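Local structure of carbohydrate binding family 6 (Clostridium thermocellum, 5A8C) at residues H283-A288 / Y297-C302; F36-A41 / S54-A59. The protein probably removes terminal alpha-L-arabinofuranosyl residues from arabinose-containing polysaccharides by hydrolysis, as a family 43 glycoside hydrolase with a five-bladed beta-propeller fold. One frame throughout, in Å; residues are numbered along the deposited sequence.

Interaction 1. Residues H283-A288 / Y297-C302; sequences HNRTVA and YQRNVC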
loop_
_atom_site.group_PDB
_atom_site.type_symbol
_atom_site.label_atom_id
_atom_site.label_comp_id
_atom_site.label_asym_id
_atom_site.label_seq_id
_atom_site.Cartn_x
_atom_site.Cartn_y
_atom_site.Cartn_z
ATOM N N HIS A 283 1.835 -4.833 8.220
ATOM C CA HIS A 283 1.939 -4.250 9.560
ATOM C C HIS A 283 1.304 -5.127 10.601
ATOM O O HIS A 283 0.426 -5.969 10.351
ATOM C CB HIS A 283 1.369 -2.789 9.629
ATOM C CG HIS A 283 -0.101 -2.662 9.409
ATOM N ND1 HIS A 283 -0.611 -1.831 8.450
ATOM C CD2 HIS A 283 -1.138 -3.217 10.105
ATOM C CE1 HIS A 283 -1.908 -1.923 8.537
ATOM N NE2 HIS A 283 -2.278 -2.747 9.506
ATOM N N ASN A 284 1.744 -4.916 11.857
ATOM C CA ASN A 284 1.046 -5.453 13.005
ATOM C C ASN A 284 1.137 -4.437 14.123
ATOM O O ASN A 284 1.358 -3.248 13.872
ATOM C CB ASN A 284 1.504 -6.879 13.378
ATOM C CG ASN A 284 2.865 -6.976 14.008
ATOM O OD1 ASN A 284 3.569 -5.978 14.134
ATOM N ND2 ASN A 284 3.229 -8.183 14.388
ATOM N N ARG A 285 0.866 -4.875 15.350
ATOM C CA ARG A 285 0.818 -3.983 16.522
ATOM C C ARG A 285 1.692 -4.484 17.659
ATOM O O ARG A 285 1.385 -4.286 18.814
ATOM C CB ARG A 285 -0.634 -3.740 16.912
ATOM C CG ARG A 285 -1.395 -2.949 15.844
ATOM C CD ARG A 285 -2.890 -3.270 15.801
ATOM N NE ARG A 285 -3.641 -2.254 15.098
ATOM C CZ ARG A 285 -4.091 -2.307 13.835
ATOM N NH1 ARG A 285 -3.813 -3.317 13.017
ATOM N NH2 ARG A 285 -4.846 -1.326 13.408
ATOM N N THR A 286 2.821 -5.146 17.300
ATOM C CA THR A 286 3.683 -5.715 18.310
ATOM C C THR A 286 4.404 -4.668 19.132
ATOM O O THR A 286 4.655 -4.877 20.343
ATOM C CB THR A 286 4.618 -6.747 17.731
ATOM O OG1 THR A 286 5.055 -7.620 18.790
ATOM C CG2 THR A 286 5.763 -6.171 17.024
ATOM N N VAL A 287 4.830 -3.548 18.549
ATOM C CA VAL A 287 5.488 -2.499 19.315
ATOM C C VAL A 287 4.579 -1.932 20.369
ATOM O O VAL A 287 4.939 -1.807 21.559
ATOM C CB VAL A 287 6.107 -1.420 18.401
ATOM C CG1 VAL A 287 6.695 -0.263 19.230
ATOM C CG2 VAL A 287 7.135 -2.013 17.445
ATOM N N ALA A 288 3.367 -1.586 19.944
ATOM C CA ALA A 288 2.368 -1.105 20.907
ATOM C C ALA A 288 2.107 -2.150 21.983
ATOM O O ALA A 288 2.025 -1.813 23.176
ATOM C CB ALA A 288 1.102 -0.752 20.173
ATOM N N TYR A 297 -4.387 2.519 16.552
ATOM C CA TYR A 297 -3.780 3.459 15.598
ATOM C C TYR A 297 -2.280 3.605 15.864
ATOM O O TYR A 297 -1.707 4.676 15.603
ATOM C CB TYR A 297 -4.434 4.829 15.649
ATOM C CG TYR A 297 -5.932 4.767 15.402
ATOM C CD1 TYR A 297 -6.439 4.452 14.155
ATOM C CD2 TYR A 297 -6.816 5.009 16.423
ATOM C CE1 TYR A 297 -7.793 4.394 13.910
ATOM C CE2 TYR A 297 -8.199 4.938 16.202
ATOM C CZ TYR A 297 -8.655 4.596 14.964
ATOM O OH TYR A 297 -10.027 4.486 14.736
ATOM N N GLN A 298 -1.631 2.553 16.380
ATOM C CA GLN A 298 -0.190 2.579 16.641
ATOM C C GLN A 298 0.395 1.283 16.145
ATOM O O GLN A 298 0.707 0.361 16.907
ATOM C CB GLN A 298 0.128 2.871 18.098
ATOM C CG GLN A 298 -0.181 4.337 18.450
ATOM C CD GLN A 298 0.129 4.741 19.870
ATOM O OE1 GLN A 298 0.791 5.758 20.086
ATOM N NE2 GLN A 298 -0.431 4.024 20.832
ATOM N N ARG A 299 0.572 1.196 14.819
ATOM C CA ARG A 299 1.024 0.006 14.111
ATOM C C ARG A 299 2.544 0.046 13.911
ATOM O O ARG A 299 3.184 1.069 14.109
ATOM C CB ARG A 299 0.276 -0.101 12.792
ATOM C CG ARG A 299 -1.218 -0.382 12.977
ATOM C CD ARG A 299 -2.046 -0.101 11.763
ATOM N NE ARG A 299 -2.307 1.324 11.604
ATOM C CZ ARG A 299 -3.036 1.801 10.601
ATOM N NH1 ARG A 299 -3.735 0.994 9.823
ATOM N NH2 ARG A 299 -3.055 3.095 10.362
ATOM N N ASN A 300 3.094 -1.082 13.457
ATOM C CA ASN A 300 4.495 -1.117 13.024
ATOM C C ASN A 300 4.634 -1.995 11.800
ATOM O O ASN A 300 3.986 -3.052 11.672
ATOM C CB ASN A 300 5.438 -1.566 14.141
ATOM C CG ASN A 300 5.089 -2.952 14.654
ATOM O OD1 ASN A 300 4.297 -3.127 15.571
ATOM N ND2 ASN A 300 5.699 -3.968 14.041
ATOM N N VAL A 301 5.548 -1.603 10.924
ATOM C CA VAL A 301 5.847 -2.370 9.718
ATOM C C VAL A 301 6.470 -3.709 10.052
ATOM O O VAL A 301 7.226 -3.884 11.013
ATOM C CB VAL A 301 6.713 -1.531 8.779
ATOM C CG1 VAL A 301 8.081 -1.202 9.385
ATOM C CG2 VAL A 301 6.889 -2.136 7.410
ATOM N N CYS A 302 6.234 -4.695 9.173
ATOM C CA CYS A 302 6.752 -6.046 9.196
ATOM C C CYS A 302 7.169 -6.468 7.789
ATOM O O CYS A 302 6.644 -5.942 6.814
ATOM C CB CYS A 302 5.719 -7.034 9.748
ATOM S SG CYS A 302 5.184 -6.798 11.440
HETATM O O HOH W 1 2.853 -1.340 17.150
#
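The aliphatic arm of Arg299 serves two flat groups of the facing segment. Its CD lies over one face of the His283 ring, a CH-pi contact with CD 3.6 Å from the ring centroid and offset toward the rim. Its CG sits over the centre of the Arg285 guanidinium, 3.6 Å from Arg285 CZ. The chain of Arg299 bends at chi3 (-78°), which sets its own guanidinium 62° from the His283 ring plane, and its NH2 forms a salt bridge to Asp56 OD1. The Arg285 guanidinium gives hydrogen bonds from NH1 to Asn262 OD1, from NE to Pro295 O, and from NH2 to Val296 O and Asn266 OD1. The backbones form an antiparallel pairing between strands 277-284 and 300-306 of one propeller sheet: Asn284 N reaches Asn300 O at 2.9 Å, and Asn300 N returns the bond to Asn284 O at 2.8 Å. Beyond this pair, the chain leaves strand 277-284 through Arg285, the N-cap residue, into helix 286-291. Asn300 follows it there, since its OD1 accepts the nearly straight bond (176°) from Val287 N at 3.1 Å, with the donor above the amide plane. The same OD1 accepts a hydrogen bond from a water that also accepts from Ala288 N and donates to Gln298 O. Asn300 ND2 gives a weak bond to Asn284 OD1, 2.9 Å away; Cys302 SG lies 3.2 Å from that oxygen, while Asn284 ND2 bonds Pro260 O.

Interaction 2. Residues F36-A41 / S54-A59; sequences FTADPA and SHDSDA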
loop_
_atom_site.group_PDB
_atom_site.type_symbol
_atom_site.label_atom_id
_atom_site.label_comp_id
_atom_site.label_asym_id
_atom_site.label_seq_id
_atom_site.Cartn_x
_atom_site.Cartn_y
_atom_site.Cartn_z
ATOM N N PHE A 36 5.540 4.934 14.897
ATOM C CA PHE A 36 4.589 3.930 14.415
ATOM C C PHE A 36 4.349 4.078 12.906
ATOM O O PHE A 36 4.289 5.194 12.372
ATOM C CB PHE A 36 3.287 4.057 15.229
ATOM C CG PHE A 36 3.489 3.739 16.689
ATOM C CD1 PHE A 36 3.738 2.427 17.067
ATOM C CD2 PHE A 36 3.460 4.730 17.653
ATOM C CE1 PHE A 36 3.971 2.126 18.405
ATOM C CE2 PHE A 36 3.718 4.421 18.990
ATOM C CZ PHE A 36 3.953 3.120 19.352
ATOM N N THR A 37 4.221 2.928 12.252
ATOM C CA THR A 37 4.152 2.853 10.789
ATOM C C THR A 37 3.139 1.811 10.383
ATOM O O THR A 37 2.972 0.767 11.023
ATOM C CB THR A 37 5.545 2.434 10.207
ATOM O OG1 THR A 37 6.063 1.260 10.815
ATOM C CG2 THR A 37 6.537 3.590 10.332
ATOM N N ALA A 38 2.467 2.068 9.243
ATOM C CA ALA A 38 1.398 1.194 8.766
ATOM C C ALA A 38 1.330 1.228 7.235
ATOM O O ALA A 38 1.937 2.084 6.573
ATOM C CB ALA A 38 0.047 1.641 9.315
ATOM N N ASP A 39 0.593 0.272 6.699
ATOM C CA ASP A 39 0.193 0.344 5.256
ATOM C C ASP A 39 1.375 0.471 4.313
ATOM O O ASP A 39 1.421 1.352 3.450
ATOM C CB ASP A 39 -0.771 1.517 5.020
ATOM C CG ASP A 39 -1.884 1.594 6.019
ATOM O OD1 ASP A 39 -2.436 0.558 6.410
ATOM O OD2 ASP A 39 -2.249 2.781 6.366
ATOM N N PRO A 40 2.397 -0.382 4.474
ATOM C CA PRO A 40 3.617 -0.195 3.691
ATOM C C PRO A 40 3.463 -0.371 2.190
ATOM O O PRO A 40 2.648 -1.208 1.728
ATOM C CB PRO A 40 4.535 -1.254 4.262
ATOM C CG PRO A 40 3.617 -2.349 4.725
ATOM C CD PRO A 40 2.458 -1.587 5.316
ATOM N N ALA A 41 4.332 0.304 1.464
ATOM C CA ALA A 41 4.588 0.063 0.054
ATOM C C ALA A 41 6.102 0.099 -0.141
ATOM O O ALA A 41 6.810 0.781 0.584
ATOM C CB ALA A 41 3.882 1.087 -0.823
ATOM N N SER A 54 2.333 4.794 5.938
ATOM C CA SER A 54 1.553 5.723 6.752
ATOM C C SER A 54 2.281 5.956 8.069
ATOM O O SER A 54 2.623 4.964 8.728
ATOM C CB SER A 54 0.210 5.070 7.097
ATOM O OG SER A 54 -0.610 4.906 5.969
ATOM N N HIS A 55 2.523 7.198 8.455
ATOM C CA HIS A 55 3.058 7.473 9.798
ATOM C C HIS A 55 1.891 7.599 10.779
ATOM O O HIS A 55 1.122 8.558 10.708
ATOM C CB HIS A 55 3.854 8.725 9.780
ATOM C CG HIS A 55 4.295 9.192 11.149
ATOM N ND1 HIS A 55 4.648 8.469 12.265
ATOM C CD2 HIS A 55 4.388 10.489 11.511
ATOM C CE1 HIS A 55 4.934 9.331 13.254
ATOM N NE2 HIS A 55 4.798 10.559 12.809
ATOM N N ASP A 56 1.682 6.575 11.603
ATOM C CA ASP A 56 0.711 6.627 12.674
ATOM C C ASP A 56 1.253 7.553 13.757
ATOM O O ASP A 56 2.204 7.186 14.452
ATOM C CB ASP A 56 0.455 5.223 13.290
ATOM C CG ASP A 56 -0.566 4.366 12.580
ATOM O OD1 ASP A 56 -1.431 4.878 11.835
ATOM O OD2 ASP A 56 -0.523 3.130 12.866
ATOM N N SER A 57 0.679 8.725 13.911
ATOM C CA SER A 57 1.147 9.659 14.934
ATOM C C SER A 57 0.990 9.054 16.327
ATOM O O SER A 57 0.084 8.272 16.591
ATOM C CB SER A 57 0.353 10.938 14.901
ATOM O OG SER A 57 0.466 11.564 13.631
ATOM N N ASP A 58 1.897 9.395 17.243
ATOM C CA ASP A 58 1.716 8.966 18.607
ATOM C C ASP A 58 0.304 9.306 19.082
ATOM O O ASP A 58 -0.204 10.403 18.835
ATOM C CB ASP A 58 2.757 9.644 19.482
ATOM C CG ASP A 58 4.177 9.200 19.153
ATOM O OD1 ASP A 58 4.396 8.153 18.525
ATOM O OD2 ASP A 58 5.108 9.965 19.552
ATOM N N ALA A 59 -0.306 8.386 19.798
ATOM C CA ALA A 59 -1.696 8.523 20.216
ATOM C C ALA A 59 -1.961 9.779 21.011
ATOM O O ALA A 59 -1.112 10.150 21.834
ATOM C CB ALA A 59 -2.159 7.303 20.995
HETATM O O HOH W 2 4.614 7.624 15.704
#
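Phe36 meets the neighbouring strand first through its CB, which lies 3.4 Å from Asp56 O and 3.6 Å from Asp56 CB, on the face of the sheet that also carries Ala38 and Ser54. Past CG, which stands beside the backbone N (chi1 -64°), the CD2–CE2 edge of the ring faces Asp58, with CD2 3.7 Å and CE2 3.8 Å from Asp58 OD1. This carboxylate oxygen comes close to the ring plane, and the two flat groups are nearly perpendicular. A water joins the same oxygen to Phe36 N and Asp56 O. The Phe36 carbonyl is held by His55, on the face it shares with Thr37, whose ND1 donates a fairly straight bond of 3.3 Å to Phe36 O, with the oxygen in the ring plane; Asp56 N adds a weak bond. Further along, Ala38 N bonds Ser54 O at 2.9 Å. Where the chain turns its corner at Asp39, with backbone angles in the left-handed helical region, Ser54 OG donates to the anti lone pair of Asp39 OD2 at 2.7 Å. The hydroxyl is also hydrogen-bonded to Ala103 N, so it both gives and receives. The pairing closes the open end of the hairpin of strands 36-45 and 48-56, the first two of a four-stranded antiparallel sheet, the form of a beta-propeller blade.

Interactions 1 and 2 have centres about 8 Å apart and meet largely through Arg299. Its backbone O probably accepts a hydrogen bond from Thr37 N at 2.8 Å, and Val301 N continues the link to Thr37 OG1, joining residues 297-302 to the hairpin near the start of the chain. The guanidinium NH2 of Arg299 forms its salt bridge to Asp56 OD1 also at 2.8 Å. In addition, His283 ND1 is hydrogen-bonded to Asp39 N. Arg299 NH1 and Asp39 OD2 both bond O3 of a bound Tris molecule, probably from the crystallisation liquor, consistent with a polar ligand pocket. A calcium ion lies about 6 Å from the Asp39 side chain.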